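Local coordinates for putative uncharacterized protein (Chaetomium thermophilum, PDB 5T8V), which probably acts, as the C-terminal HEAT-repeat part of the sister chromatid cohesion protein Scc2, in loading cohesin onto chromatin, at residues A[294-297]-A[301-304]; A[305-310]-A[409-414]; A[870-875]-A[911-916]; A[1147-1152]-A[1182-1187]; A[1157-1162]-A[1190-1195]. All coordinates share one frame; numbering follows the deposited sequence.

How the contacts relate
The five contacts follow the chain from an early hairpin to the C-terminal region of this long, mostly helical protein. Contacts 1 and 2 are neighbours, with centres about 9 Å apart. Strand 302-303 runs straight into helix 305-315, and Asp411 of contact 2 binds the backbone of Gln304 of contact 1. Contact 3 lies on the other side of the chain's centre, about 91 Å from contact 1 between centres. Contact 4 is about 42 Å from contact 3 between centres. Contacts 4 and 5 share helix 1175-1191, their segments alternate along the chain, and their centres are about 11 Å apart. The two pairs and the lone contact 3 are thus separate local joints in an extended helical solenoid.

Contact 1: A[294-297]-A[301-304]; sequences TFKL and SSIQ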
# COMPACT_ATOMS: atom_id res chain seq x y z
N THR A 294 -5.69 17.10 30.43
CA THR A 294 -5.69 17.20 31.88
C THR A 294 -7.08 17.03 32.49
O THR A 294 -7.26 17.32 33.68
CB THR A 294 -5.09 18.54 32.32
OG1 THR A 294 -5.97 19.60 31.95
CG2 THR A 294 -3.73 18.76 31.66
N PHE A 295 -8.06 16.58 31.71
CA PHE A 295 -9.43 16.38 32.19
C PHE A 295 -9.67 14.88 32.31
O PHE A 295 -9.87 14.20 31.30
CB PHE A 295 -10.43 17.04 31.24
CG PHE A 295 -11.83 17.07 31.77
CD1 PHE A 295 -12.27 18.11 32.57
CD2 PHE A 295 -12.72 16.06 31.45
CE1 PHE A 295 -13.56 18.14 33.04
CE2 PHE A 295 -14.02 16.09 31.92
CZ PHE A 295 -14.44 17.13 32.72
N LYS A 296 -9.63 14.37 33.53
CA LYS A 296 -9.77 12.95 33.77
C LYS A 296 -11.23 12.53 33.72
O LYS A 296 -12.10 13.22 34.26
CB LYS A 296 -9.17 12.56 35.12
CG LYS A 296 -7.73 13.01 35.32
CD LYS A 296 -6.79 12.37 34.31
CE LYS A 296 -5.35 12.82 34.55
NZ LYS A 296 -4.40 12.22 33.58
N LEU A 297 -11.49 11.41 33.06
CA LEU A 297 -12.83 10.85 32.98
C LEU A 297 -12.96 9.67 33.94
O LEU A 297 -11.98 9.02 34.29
CB LEU A 297 -13.13 10.38 31.55
CG LEU A 297 -12.95 11.43 30.45
CD1 LEU A 297 -13.19 10.81 29.09
CD2 LEU A 297 -13.88 12.62 30.68
N SER A 301 -9.69 7.28 31.19
CA SER A 301 -9.03 7.99 30.10
C SER A 301 -8.99 9.49 30.39
O SER A 301 -9.50 9.97 31.41
CB SER A 301 -9.74 7.70 28.78
OG SER A 301 -11.10 8.09 28.83
N SER A 302 -8.38 10.24 29.48
CA SER A 302 -8.16 11.66 29.68
C SER A 302 -8.33 12.40 28.36
O SER A 302 -7.91 11.92 27.30
CB SER A 302 -6.77 11.93 30.25
OG SER A 302 -6.55 11.18 31.43
N ILE A 303 -8.96 13.58 28.43
CA ILE A 303 -9.12 14.48 27.30
C ILE A 303 -8.74 15.87 27.75
O ILE A 303 -8.66 16.17 28.95
CB ILE A 303 -10.57 14.47 26.75
CG1 ILE A 303 -11.57 14.69 27.89
CG2 ILE A 303 -10.85 13.16 26.03
CD1 ILE A 303 -13.00 14.87 27.44
N GLN A 304 -8.47 16.74 26.78
CA GLN A 304 -8.22 18.12 27.16
C GLN A 304 -9.54 18.82 27.49
O GLN A 304 -10.55 18.56 26.85
CB GLN A 304 -7.47 18.87 26.06
CG GLN A 304 -8.09 18.78 24.68
CD GLN A 304 -7.37 19.63 23.66
OE1 GLN A 304 -6.60 20.53 24.02
NE2 GLN A 304 -7.60 19.35 22.39
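Phe295 N bonds to Ile303 O at 2.9 Å, the shortest hydrogen bond between the strands of a small antiparallel beta hairpin. Its strands, 295-296 and 302-303, make a two-stranded sheet in a mainly helical protein. Ile303 N returns a bond to Phe295 O (3.1 Å), so these two residues form a hydrogen-bonded pair. Lys296 and Ser302 follow as the non-hydrogen-bonded pair. Leu297 N then bonds to Ser301 O at 3.0 Å, next to the turn. Phe295 and Ile303 lie side by side on one face and point the same way. Ring atom CD2 of Phe295 is 4.0 Å from Ile303 CG1. Leu297 joins them: its CD2 is 4.0 Å from Ile303 CD1, and these two side chains cross at about a right angle. Ala308 of helix 305-315 touches both Phe295 and Ile303, while Met258 of helix 247-267 touches Phe295. Ser301 OG is taken by Asp299 in the turn. On the other face, the chain of Lys296 bends at chi2 (-62°). This bend carries its end across to the partner strand, where NZ bonds to Ser302 OG at 3.2 Å.

Contact 2: A[305-310]-A[409-414]; sequences PVSALI and VEDFIT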
# COMPACT_ATOMS: atom_id res chain seq x y z
N PRO A 305 -9.54 19.72 28.48
CA PRO A 305 -10.83 20.24 28.98
C PRO A 305 -11.65 20.96 27.93
O PRO A 305 -12.89 20.94 28.00
CB PRO A 305 -10.40 21.18 30.11
CG PRO A 305 -9.02 21.61 29.74
CD PRO A 305 -8.40 20.41 29.09
N VAL A 306 -11.01 21.60 26.95
CA VAL A 306 -11.76 22.27 25.90
C VAL A 306 -12.62 21.26 25.14
O VAL A 306 -13.76 21.56 24.77
CB VAL A 306 -10.81 23.03 24.95
CG1 VAL A 306 -9.85 22.06 24.26
CG2 VAL A 306 -11.60 23.83 23.93
N SER A 307 -12.09 20.06 24.90
CA SER A 307 -12.89 19.03 24.25
C SER A 307 -14.13 18.71 25.07
O SER A 307 -15.25 18.68 24.54
CB SER A 307 -12.04 17.77 24.05
OG SER A 307 -10.93 18.02 23.20
N ALA A 308 -13.95 18.48 26.37
CA ALA A 308 -15.09 18.19 27.24
C ALA A 308 -16.12 19.31 27.18
O ALA A 308 -17.33 19.04 27.14
CB ALA A 308 -14.60 17.99 28.67
N LEU A 309 -15.67 20.56 27.17
CA LEU A 309 -16.61 21.68 27.13
C LEU A 309 -17.35 21.71 25.80
O LEU A 309 -18.58 21.86 25.77
CB LEU A 309 -15.89 23.00 27.38
CG LEU A 309 -16.79 24.24 27.23
CD1 LEU A 309 -17.93 24.19 28.24
CD2 LEU A 309 -15.99 25.51 27.39
N ILE A 310 -16.62 21.61 24.69
CA ILE A 310 -17.26 21.58 23.37
C ILE A 310 -18.37 20.53 23.35
O ILE A 310 -19.53 20.83 23.02
CB ILE A 310 -16.21 21.30 22.28
CG1 ILE A 310 -15.27 22.50 22.13
CG2 ILE A 310 -16.87 20.95 20.95
CD1 ILE A 310 -15.91 23.75 21.53
N VAL A 409 -10.05 15.59 17.28
CA VAL A 409 -10.45 14.29 16.76
C VAL A 409 -10.01 13.18 17.70
O VAL A 409 -10.78 12.26 17.99
CB VAL A 409 -9.88 14.09 15.34
CG1 VAL A 409 -10.14 12.67 14.84
CG2 VAL A 409 -10.51 15.09 14.38
N GLU A 410 -8.78 13.26 18.21
CA GLU A 410 -8.30 12.22 19.12
C GLU A 410 -9.18 12.13 20.36
O GLU A 410 -9.57 11.03 20.78
CB GLU A 410 -6.85 12.51 19.51
CG GLU A 410 -5.85 12.22 18.40
CD GLU A 410 -4.42 12.56 18.79
OE1 GLU A 410 -4.00 13.71 18.56
OE2 GLU A 410 -3.73 11.68 19.35
N ASP A 411 -9.52 13.27 20.96
CA ASP A 411 -10.37 13.24 22.15
C ASP A 411 -11.76 12.70 21.83
O ASP A 411 -12.32 11.92 22.61
CB ASP A 411 -10.45 14.64 22.76
CG ASP A 411 -9.18 15.03 23.49
OD1 ASP A 411 -8.12 14.45 23.18
OD2 ASP A 411 -9.25 15.90 24.38
N PHE A 412 -12.34 13.12 20.70
CA PHE A 412 -13.65 12.61 20.32
C PHE A 412 -13.62 11.10 20.14
O PHE A 412 -14.53 10.39 20.60
CB PHE A 412 -14.13 13.29 19.03
CG PHE A 412 -14.24 14.79 19.14
CD1 PHE A 412 -14.39 15.41 20.36
CD2 PHE A 412 -14.21 15.58 18.00
CE1 PHE A 412 -14.49 16.79 20.45
CE2 PHE A 412 -14.31 16.95 18.08
CZ PHE A 412 -14.46 17.56 19.30
N ILE A 413 -12.59 10.58 19.47
CA ILE A 413 -12.44 9.13 19.34
C ILE A 413 -12.37 8.48 20.71
O ILE A 413 -13.03 7.47 20.97
CB ILE A 413 -11.19 8.79 18.50
CG1 ILE A 413 -11.29 9.39 17.09
CG2 ILE A 413 -10.99 7.28 18.43
CD1 ILE A 413 -12.34 8.78 16.21
N THR A 414 -11.57 9.05 21.61
CA THR A 414 -11.45 8.49 22.95
C THR A 414 -12.82 8.35 23.61
O THR A 414 -13.09 7.35 24.30
CB THR A 414 -10.53 9.36 23.81
OG1 THR A 414 -9.19 9.27 23.32
CG2 THR A 414 -10.56 8.93 25.28
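The Phe412 ring meets segment 305-310 with its CE1 and CZ atoms. Ser307 CB is 4.5 Å from Phe412 CE1, and Ile310 CG2 is 4.5 Å from Phe412 CZ. Both come in obliquely. Leu427 and Leu428 of helix 423-440 also touch this ring. The carboxylate of Asp411 is the second flat group. Ser307 OG approaches it from above its plane, 42° out, and donates to Asp411 OD2 at 3.0 Å. The stems meet too, with Ser307 CB 3.7 Å from Asp411 CB. The carboxylate is buried but well supplied with partners. Its OD2 also accepts from the backbone N of Gln304, the N-cap residue of helix 305-315, and its OD1 forms a salt bridge with Arg293 NE. Arg293 and the nearby N-terminal end of the helix would probably favour the charged form. With alanine in place of Asp411 the carboxylate is gone, which would probably leave Ser307 OG and Gln304 N without this acceptor and deprive Arg293 of its salt-bridge partner. The axes of the two short segments approach to 9.9 Å, with a signed crossing angle of -64°. Ser307 and Asp411 are the nearest pair of residues by CA distance. The contact joins helices 305-315 and 402-414, far apart in sequence, in the helix-on-helix packing of an alpha-helical HEAT-repeat protein.

Contact 3: A[870-875]-A[911-916]; sequences ASIGTS and LPVVAK
Apolar contact comes mainly from Val913, whose two methyl groups meet different residues. Its CG2 lies 4.0 Å from Ile872 CG2, and the two side chains cross obliquely. Its CG1 meets the backbone of Gly873, 3.5 Å from Gly873 CA and 3.6 Å from Gly873 N. The first torsion of Val913 (chi1 -49°) sets CG1 beside its own backbone N and CG2 between that N and the carbonyl carbon, so that the two methyls face different residues. Ile872 also touches Leu910 of helix 900-910 and Val885 of helix 878-891, so the valine adds to a core between helices. Both segments are linkers of the helical HEAT-repeat solenoid. Segment 870-875 leads from helix 866-870 to helix 878-891, and segment 911-916 from helix 900-910 to helix 919-935. No hydrogen bond crosses between the linkers; Lys916 passes Gly873 with its extended aliphatic chain, Lys916 CD 4.1 Å from Gly873 O. Backbone bonds shape the second linker as a 3-10 turn. Val914 N bonds to Leu911 O at 2.9 Å, and Lys916 N to Val913 O at 3.2 Å. Val914 O accepts a bond from Arg975 NH2.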
# COMPACT_ATOMS: atom_id res chain seq x y z
N ALA A 870 21.50 -52.26 -18.25
CA ALA A 870 21.21 -53.45 -19.03
C ALA A 870 19.92 -53.32 -19.82
O ALA A 870 19.79 -53.91 -20.90
CB ALA A 870 21.14 -54.67 -18.11
N SER A 871 18.96 -52.55 -19.31
CA SER A 871 17.67 -52.39 -19.96
C SER A 871 17.61 -51.21 -20.92
O SER A 871 16.55 -50.97 -21.51
CB SER A 871 16.57 -52.24 -18.90
OG SER A 871 16.81 -51.12 -18.07
N ILE A 872 18.71 -50.48 -21.10
CA ILE A 872 18.71 -49.36 -22.04
C ILE A 872 18.30 -49.81 -23.43
O ILE A 872 17.71 -49.04 -24.20
CB ILE A 872 20.09 -48.67 -22.05
CG1 ILE A 872 20.31 -47.89 -20.75
CG2 ILE A 872 20.23 -47.73 -23.26
CD1 ILE A 872 21.71 -47.35 -20.58
N GLY A 873 18.59 -51.07 -23.78
CA GLY A 873 18.36 -51.53 -25.14
C GLY A 873 16.92 -51.39 -25.59
O GLY A 873 16.66 -51.14 -26.77
N THR A 874 15.97 -51.56 -24.67
CA THR A 874 14.56 -51.56 -25.06
C THR A 874 13.71 -50.70 -24.13
O THR A 874 12.66 -50.20 -24.54
CB THR A 874 14.02 -53.00 -25.07
OG1 THR A 874 14.85 -53.80 -25.92
CG2 THR A 874 12.58 -53.03 -25.58
N SER A 875 14.14 -50.54 -22.87
CA SER A 875 13.40 -49.72 -21.92
C SER A 875 13.02 -48.40 -22.57
O SER A 875 13.88 -47.56 -22.86
CB SER A 875 14.22 -49.48 -20.65
OG SER A 875 13.52 -48.64 -19.74
N LEU A 911 27.30 -51.19 -25.58
CA LEU A 911 27.62 -50.98 -26.99
C LEU A 911 26.47 -51.37 -27.91
O LEU A 911 26.10 -50.58 -28.78
CB LEU A 911 28.88 -51.77 -27.36
CG LEU A 911 29.43 -51.42 -28.74
CD1 LEU A 911 30.95 -51.34 -28.70
CD2 LEU A 911 28.98 -52.44 -29.79
N PRO A 912 25.87 -52.55 -27.76
CA PRO A 912 24.83 -52.95 -28.73
C PRO A 912 23.66 -51.99 -28.81
O PRO A 912 23.03 -51.90 -29.88
CB PRO A 912 24.39 -54.34 -28.22
CG PRO A 912 24.87 -54.42 -26.82
CD PRO A 912 26.11 -53.61 -26.76
N VAL A 913 23.35 -51.26 -27.74
CA VAL A 913 22.24 -50.31 -27.78
C VAL A 913 22.50 -49.15 -28.73
O VAL A 913 21.57 -48.40 -29.06
CB VAL A 913 21.93 -49.75 -26.37
CG1 VAL A 913 21.81 -50.88 -25.36
CG2 VAL A 913 22.98 -48.74 -25.93
N VAL A 914 23.75 -48.97 -29.17
CA VAL A 914 24.08 -47.92 -30.12
C VAL A 914 23.26 -48.03 -31.39
O VAL A 914 23.05 -47.02 -32.08
CB VAL A 914 25.59 -47.96 -30.43
CG1 VAL A 914 25.93 -47.13 -31.66
CG2 VAL A 914 26.39 -47.48 -29.23
N ALA A 915 22.78 -49.22 -31.72
CA ALA A 915 22.13 -49.47 -33.00
C ALA A 915 20.63 -49.21 -32.99
O ALA A 915 19.97 -49.46 -34.00
CB ALA A 915 22.39 -50.91 -33.45
N LYS A 916 20.07 -48.72 -31.88
CA LYS A 916 18.63 -48.54 -31.78
C LYS A 916 18.26 -47.21 -31.15
O LYS A 916 17.44 -46.46 -31.68
CB LYS A 916 18.00 -49.68 -30.97
CG LYS A 916 18.34 -51.07 -31.47
CD LYS A 916 17.61 -52.14 -30.67
CE LYS A 916 17.92 -53.53 -31.18
NZ LYS A 916 17.14 -54.59 -30.47

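Contact 4: A[1147-1152]-A[1182-1187]; sequences VLASIN and FLEHKA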
# COMPACT_ATOMS: atom_id res chain seq x y z
N VAL A 1147 24.52 -17.99 -34.22
CA VAL A 1147 25.87 -18.19 -34.75
C VAL A 1147 26.57 -16.85 -34.96
O VAL A 1147 27.74 -16.68 -34.60
CB VAL A 1147 25.81 -19.01 -36.05
CG1 VAL A 1147 27.17 -19.02 -36.76
CG2 VAL A 1147 25.38 -20.44 -35.74
N LEU A 1148 25.87 -15.87 -35.55
CA LEU A 1148 26.50 -14.58 -35.81
C LEU A 1148 26.90 -13.88 -34.52
O LEU A 1148 27.92 -13.19 -34.47
CB LEU A 1148 25.56 -13.68 -36.63
CG LEU A 1148 25.92 -13.61 -38.11
CD1 LEU A 1148 25.83 -14.99 -38.71
CD2 LEU A 1148 24.99 -12.65 -38.84
N ALA A 1149 26.09 -14.02 -33.47
CA ALA A 1149 26.44 -13.41 -32.19
C ALA A 1149 27.77 -13.94 -31.69
O ALA A 1149 28.61 -13.17 -31.21
CB ALA A 1149 25.34 -13.68 -31.17
N SER A 1150 28.00 -15.25 -31.82
CA SER A 1150 29.29 -15.82 -31.45
C SER A 1150 30.40 -15.28 -32.35
O SER A 1150 31.44 -14.81 -31.88
CB SER A 1150 29.23 -17.34 -31.52
OG SER A 1150 30.48 -17.92 -31.20
N ILE A 1151 30.18 -15.34 -33.67
CA ILE A 1151 31.16 -14.83 -34.63
C ILE A 1151 31.60 -13.42 -34.24
O ILE A 1151 32.77 -13.06 -34.36
CB ILE A 1151 30.59 -14.87 -36.06
CG1 ILE A 1151 30.46 -16.33 -36.53
CG2 ILE A 1151 31.46 -14.06 -37.02
CD1 ILE A 1151 29.75 -16.49 -37.85
N ASN A 1152 30.65 -12.61 -33.77
CA ASN A 1152 30.96 -11.21 -33.46
C ASN A 1152 31.62 -11.08 -32.09
O ASN A 1152 32.56 -10.29 -31.93
CB ASN A 1152 29.67 -10.38 -33.52
CG ASN A 1152 29.93 -8.90 -33.36
OD1 ASN A 1152 30.42 -8.24 -34.29
ND2 ASN A 1152 29.61 -8.36 -32.20
N PHE A 1182 20.28 -7.06 -29.54
CA PHE A 1182 20.45 -5.82 -28.80
C PHE A 1182 21.72 -5.85 -27.96
O PHE A 1182 22.40 -4.83 -27.80
CB PHE A 1182 19.23 -5.57 -27.91
CG PHE A 1182 19.39 -4.41 -26.97
CD1 PHE A 1182 19.34 -3.11 -27.43
CD2 PHE A 1182 19.60 -4.63 -25.62
CE1 PHE A 1182 19.49 -2.04 -26.56
CE2 PHE A 1182 19.75 -3.57 -24.74
CZ PHE A 1182 19.70 -2.28 -25.21
N LEU A 1183 22.07 -7.02 -27.41
CA LEU A 1183 23.33 -7.14 -26.68
C LEU A 1183 24.51 -6.94 -27.61
O LEU A 1183 25.49 -6.27 -27.24
CB LEU A 1183 23.41 -8.51 -26.01
CG LEU A 1183 22.53 -8.73 -24.78
CD1 LEU A 1183 22.52 -10.20 -24.39
CD2 LEU A 1183 23.00 -7.87 -23.62
N GLU A 1184 24.45 -7.50 -28.82
CA GLU A 1184 25.57 -7.36 -29.75
C GLU A 1184 25.68 -5.93 -30.27
O GLU A 1184 26.79 -5.43 -30.48
CB GLU A 1184 25.41 -8.34 -30.91
CG GLU A 1184 25.40 -9.79 -30.47
CD GLU A 1184 26.61 -10.16 -29.62
OE1 GLU A 1184 27.68 -9.55 -29.83
OE2 GLU A 1184 26.47 -11.04 -28.75
N HIS A 1185 24.55 -5.26 -30.49
CA HIS A 1185 24.60 -3.86 -30.90
C HIS A 1185 25.12 -2.97 -29.78
O HIS A 1185 25.91 -2.05 -30.02
CB HIS A 1185 23.21 -3.41 -31.36
CG HIS A 1185 23.07 -1.92 -31.50
ND1 HIS A 1185 24.12 -1.11 -31.86
CD2 HIS A 1185 22.00 -1.11 -31.34
CE1 HIS A 1185 23.71 0.15 -31.91
NE2 HIS A 1185 22.43 0.17 -31.59
N LYS A 1186 24.72 -3.25 -28.54
CA LYS A 1186 25.17 -2.45 -27.41
C LYS A 1186 26.67 -2.62 -27.18
O LYS A 1186 27.39 -1.63 -27.03
CB LYS A 1186 24.38 -2.83 -26.15
CG LYS A 1186 24.94 -2.24 -24.86
CD LYS A 1186 23.97 -2.40 -23.70
CE LYS A 1186 23.54 -3.85 -23.51
NZ LYS A 1186 22.85 -4.07 -22.21
N ALA A 1187 27.14 -3.86 -27.14
CA ALA A 1187 28.57 -4.09 -26.95
C ALA A 1187 29.37 -3.56 -28.13
O ALA A 1187 30.42 -2.93 -27.95
CB ALA A 1187 28.84 -5.59 -26.76
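Glu1184 carries this contact, reaching from helix 1175-1191 to Ala1149 and Asn1152 of helix 1139-1154. Its CB points toward the other helix. The next atom, Glu1184 CG, lies 4.0 Å from Ala1149 CB. There the chain bends (chi2 -54°), which turns the carboxylate alongside the alanine. Glu1184 CD comes 3.9 Å from the backbone O of Ala1149. At the tip the two oxygens differ. Glu1184 OE2 rests against the methyl, 3.8 Å from Ala1149 CB, and has a weak, long ion pair with Arg1153. Glu1184 OE1 accepts a hydrogen bond from Asn1152 ND2 at 3.3 Å. The N-H points fairly straight at it, with an angle of 157° at the hydrogen. The donor meets OE1 on its anti side, somewhat out of the carboxylate plane. The oxygen itself lies near the plane of the amide. Amide and carboxylate planes stand nearly at right angles, 82° apart, and the two side chains slide past each other in opposite directions. Phe1166 of helix 1163-1169 touches both Asn1152 and Glu1184. The small Ala1149 probably helps the helices come near; Ala1149 CA is 6.6 Å from Glu1184 CA. The acidic group is buried, and the bond from Asn1152 gives it a polar partner between the helices. Both helices lie in the sister chromatid cohesion C-terminus region, and the contact is one of the helix-to-helix joints of its helical solenoid.

Contact 5: A[1157-1162]-A[1190-1195]; sequences VHPKET and TKHETV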
# COMPACT_ATOMS: atom_id res chain seq x y z
N VAL A 1157 35.06 -11.34 -37.54
CA VAL A 1157 34.63 -10.46 -38.61
C VAL A 1157 34.73 -9.02 -38.13
O VAL A 1157 34.61 -8.74 -36.94
CB VAL A 1157 33.19 -10.80 -39.06
CG1 VAL A 1157 32.19 -10.52 -37.94
CG2 VAL A 1157 32.82 -10.04 -40.32
N HIS A 1158 34.96 -8.11 -39.08
CA HIS A 1158 35.06 -6.71 -38.73
C HIS A 1158 33.69 -6.14 -38.35
O HIS A 1158 32.66 -6.60 -38.87
CB HIS A 1158 35.65 -5.91 -39.90
CG HIS A 1158 37.13 -6.07 -40.05
ND1 HIS A 1158 38.01 -5.83 -39.02
CD2 HIS A 1158 37.88 -6.43 -41.12
CE1 HIS A 1158 39.24 -6.05 -39.44
NE2 HIS A 1158 39.19 -6.41 -40.71
N PRO A 1159 33.65 -5.15 -37.46
CA PRO A 1159 32.35 -4.62 -37.02
C PRO A 1159 31.54 -3.98 -38.12
O PRO A 1159 30.32 -3.83 -37.97
CB PRO A 1159 32.74 -3.60 -35.94
CG PRO A 1159 34.15 -3.23 -36.25
CD PRO A 1159 34.78 -4.46 -36.81
N LYS A 1160 32.16 -3.57 -39.23
CA LYS A 1160 31.40 -2.99 -40.33
C LYS A 1160 30.47 -4.02 -40.97
O LYS A 1160 29.32 -3.70 -41.31
CB LYS A 1160 32.35 -2.41 -41.38
CG LYS A 1160 33.12 -1.20 -40.90
CD LYS A 1160 34.03 -0.64 -41.99
CE LYS A 1160 34.76 0.61 -41.51
NZ LYS A 1160 35.64 1.19 -42.57
N GLU A 1161 30.94 -5.26 -41.13
CA GLU A 1161 30.17 -6.31 -41.76
C GLU A 1161 29.05 -6.85 -40.87
O GLU A 1161 28.33 -7.76 -41.30
CB GLU A 1161 31.09 -7.47 -42.14
CG GLU A 1161 32.18 -7.11 -43.14
CD GLU A 1161 33.23 -8.20 -43.28
OE1 GLU A 1161 34.06 -8.36 -42.36
OE2 GLU A 1161 33.22 -8.90 -44.31
N THR A 1162 28.87 -6.30 -39.66
CA THR A 1162 28.00 -6.93 -38.68
C THR A 1162 27.05 -5.94 -38.03
O THR A 1162 25.90 -6.29 -37.71
CB THR A 1162 28.86 -7.62 -37.61
OG1 THR A 1162 29.64 -8.66 -38.22
CG2 THR A 1162 28.02 -8.21 -36.51
N THR A 1190 29.67 -0.02 -27.83
CA THR A 1190 30.58 0.27 -26.72
C THR A 1190 32.03 0.25 -27.18
O THR A 1190 32.80 1.17 -26.88
CB THR A 1190 30.37 -0.75 -25.59
OG1 THR A 1190 29.05 -0.59 -25.05
CG2 THR A 1190 31.39 -0.56 -24.47
N LYS A 1191 32.42 -0.77 -27.94
CA LYS A 1191 33.80 -0.91 -28.37
C LYS A 1191 34.11 -0.16 -29.65
O LYS A 1191 35.26 0.25 -29.86
CB LYS A 1191 34.16 -2.38 -28.55
CG LYS A 1191 33.68 -3.29 -27.43
CD LYS A 1191 34.50 -4.57 -27.36
CE LYS A 1191 33.64 -5.78 -27.06
NZ LYS A 1191 32.98 -6.30 -28.29
N HIS A 1192 33.12 0.05 -30.52
CA HIS A 1192 33.34 0.62 -31.85
C HIS A 1192 32.26 1.65 -32.18
O HIS A 1192 31.47 1.49 -33.10
CB HIS A 1192 33.39 -0.48 -32.90
CG HIS A 1192 34.41 -1.55 -32.62
ND1 HIS A 1192 34.12 -2.89 -32.69
CD2 HIS A 1192 35.71 -1.46 -32.28
CE1 HIS A 1192 35.20 -3.59 -32.40
NE2 HIS A 1192 36.18 -2.75 -32.14
N GLU A 1193 32.23 2.74 -31.41
CA GLU A 1193 31.32 3.84 -31.72
C GLU A 1193 31.77 4.58 -32.98
O GLU A 1193 30.93 4.97 -33.82
CB GLU A 1193 31.25 4.80 -30.54
CG GLU A 1193 30.39 6.04 -30.75
CD GLU A 1193 30.63 7.10 -29.69
OE1 GLU A 1193 29.72 7.34 -28.87
OE2 GLU A 1193 31.73 7.69 -29.68
N THR A 1194 33.08 4.76 -33.14
CA THR A 1194 33.63 5.50 -34.27
C THR A 1194 33.06 5.02 -35.60
O THR A 1194 32.90 5.83 -36.52
CB THR A 1194 35.16 5.35 -34.27
OG1 THR A 1194 35.68 5.75 -33.00
CG2 THR A 1194 35.79 6.21 -35.36
N VAL A 1195 32.77 3.73 -35.72
CA VAL A 1195 32.33 3.18 -36.99
C VAL A 1195 30.81 3.20 -37.14
O VAL A 1195 30.30 3.40 -38.25
CB VAL A 1195 32.87 1.75 -37.16
CG1 VAL A 1195 32.26 0.80 -36.14
CG2 VAL A 1195 32.63 1.25 -38.58
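This contact joins an interhelical loop to the break between two helices in the helical sister chromatid cohesion C-terminus region, with Pro1159 and Lys1160 on one side and His1192 and Val1195 on the other. Segment 1157-1162 connects helix 1139-1154 to helix 1163-1169. His1192 marks the break between helix 1175-1191 and helix 1193-1196: it leaves the first and is the N-cap residue of the second. The proline ring and the imidazole cross at about a right angle. Pro1159 CG and CB are each 3.6 Å from His1192 ND1, and CG approaches the imidazole obliquely. Lys1191 CB covers one face of this ring, over its centre. The first torsion of His1192 (chi1 -56°) puts the ring beside its own backbone N, where it can meet the proline. A glycine in place of His1192 would probably leave the proline ring without the imidazole, with Val1195 CG1 still near CB, and open a gap between the loop and the helix break. Three residues on from the histidine, the buried Val1195 touches both loop residues. Its CG1 is 4.4 Å from Pro1159 CB. Lys1160 runs extended past the other methyl, with Lys1160 CG 3.4 Å and Lys1160 CE 3.7 Å from Val1195 CG2.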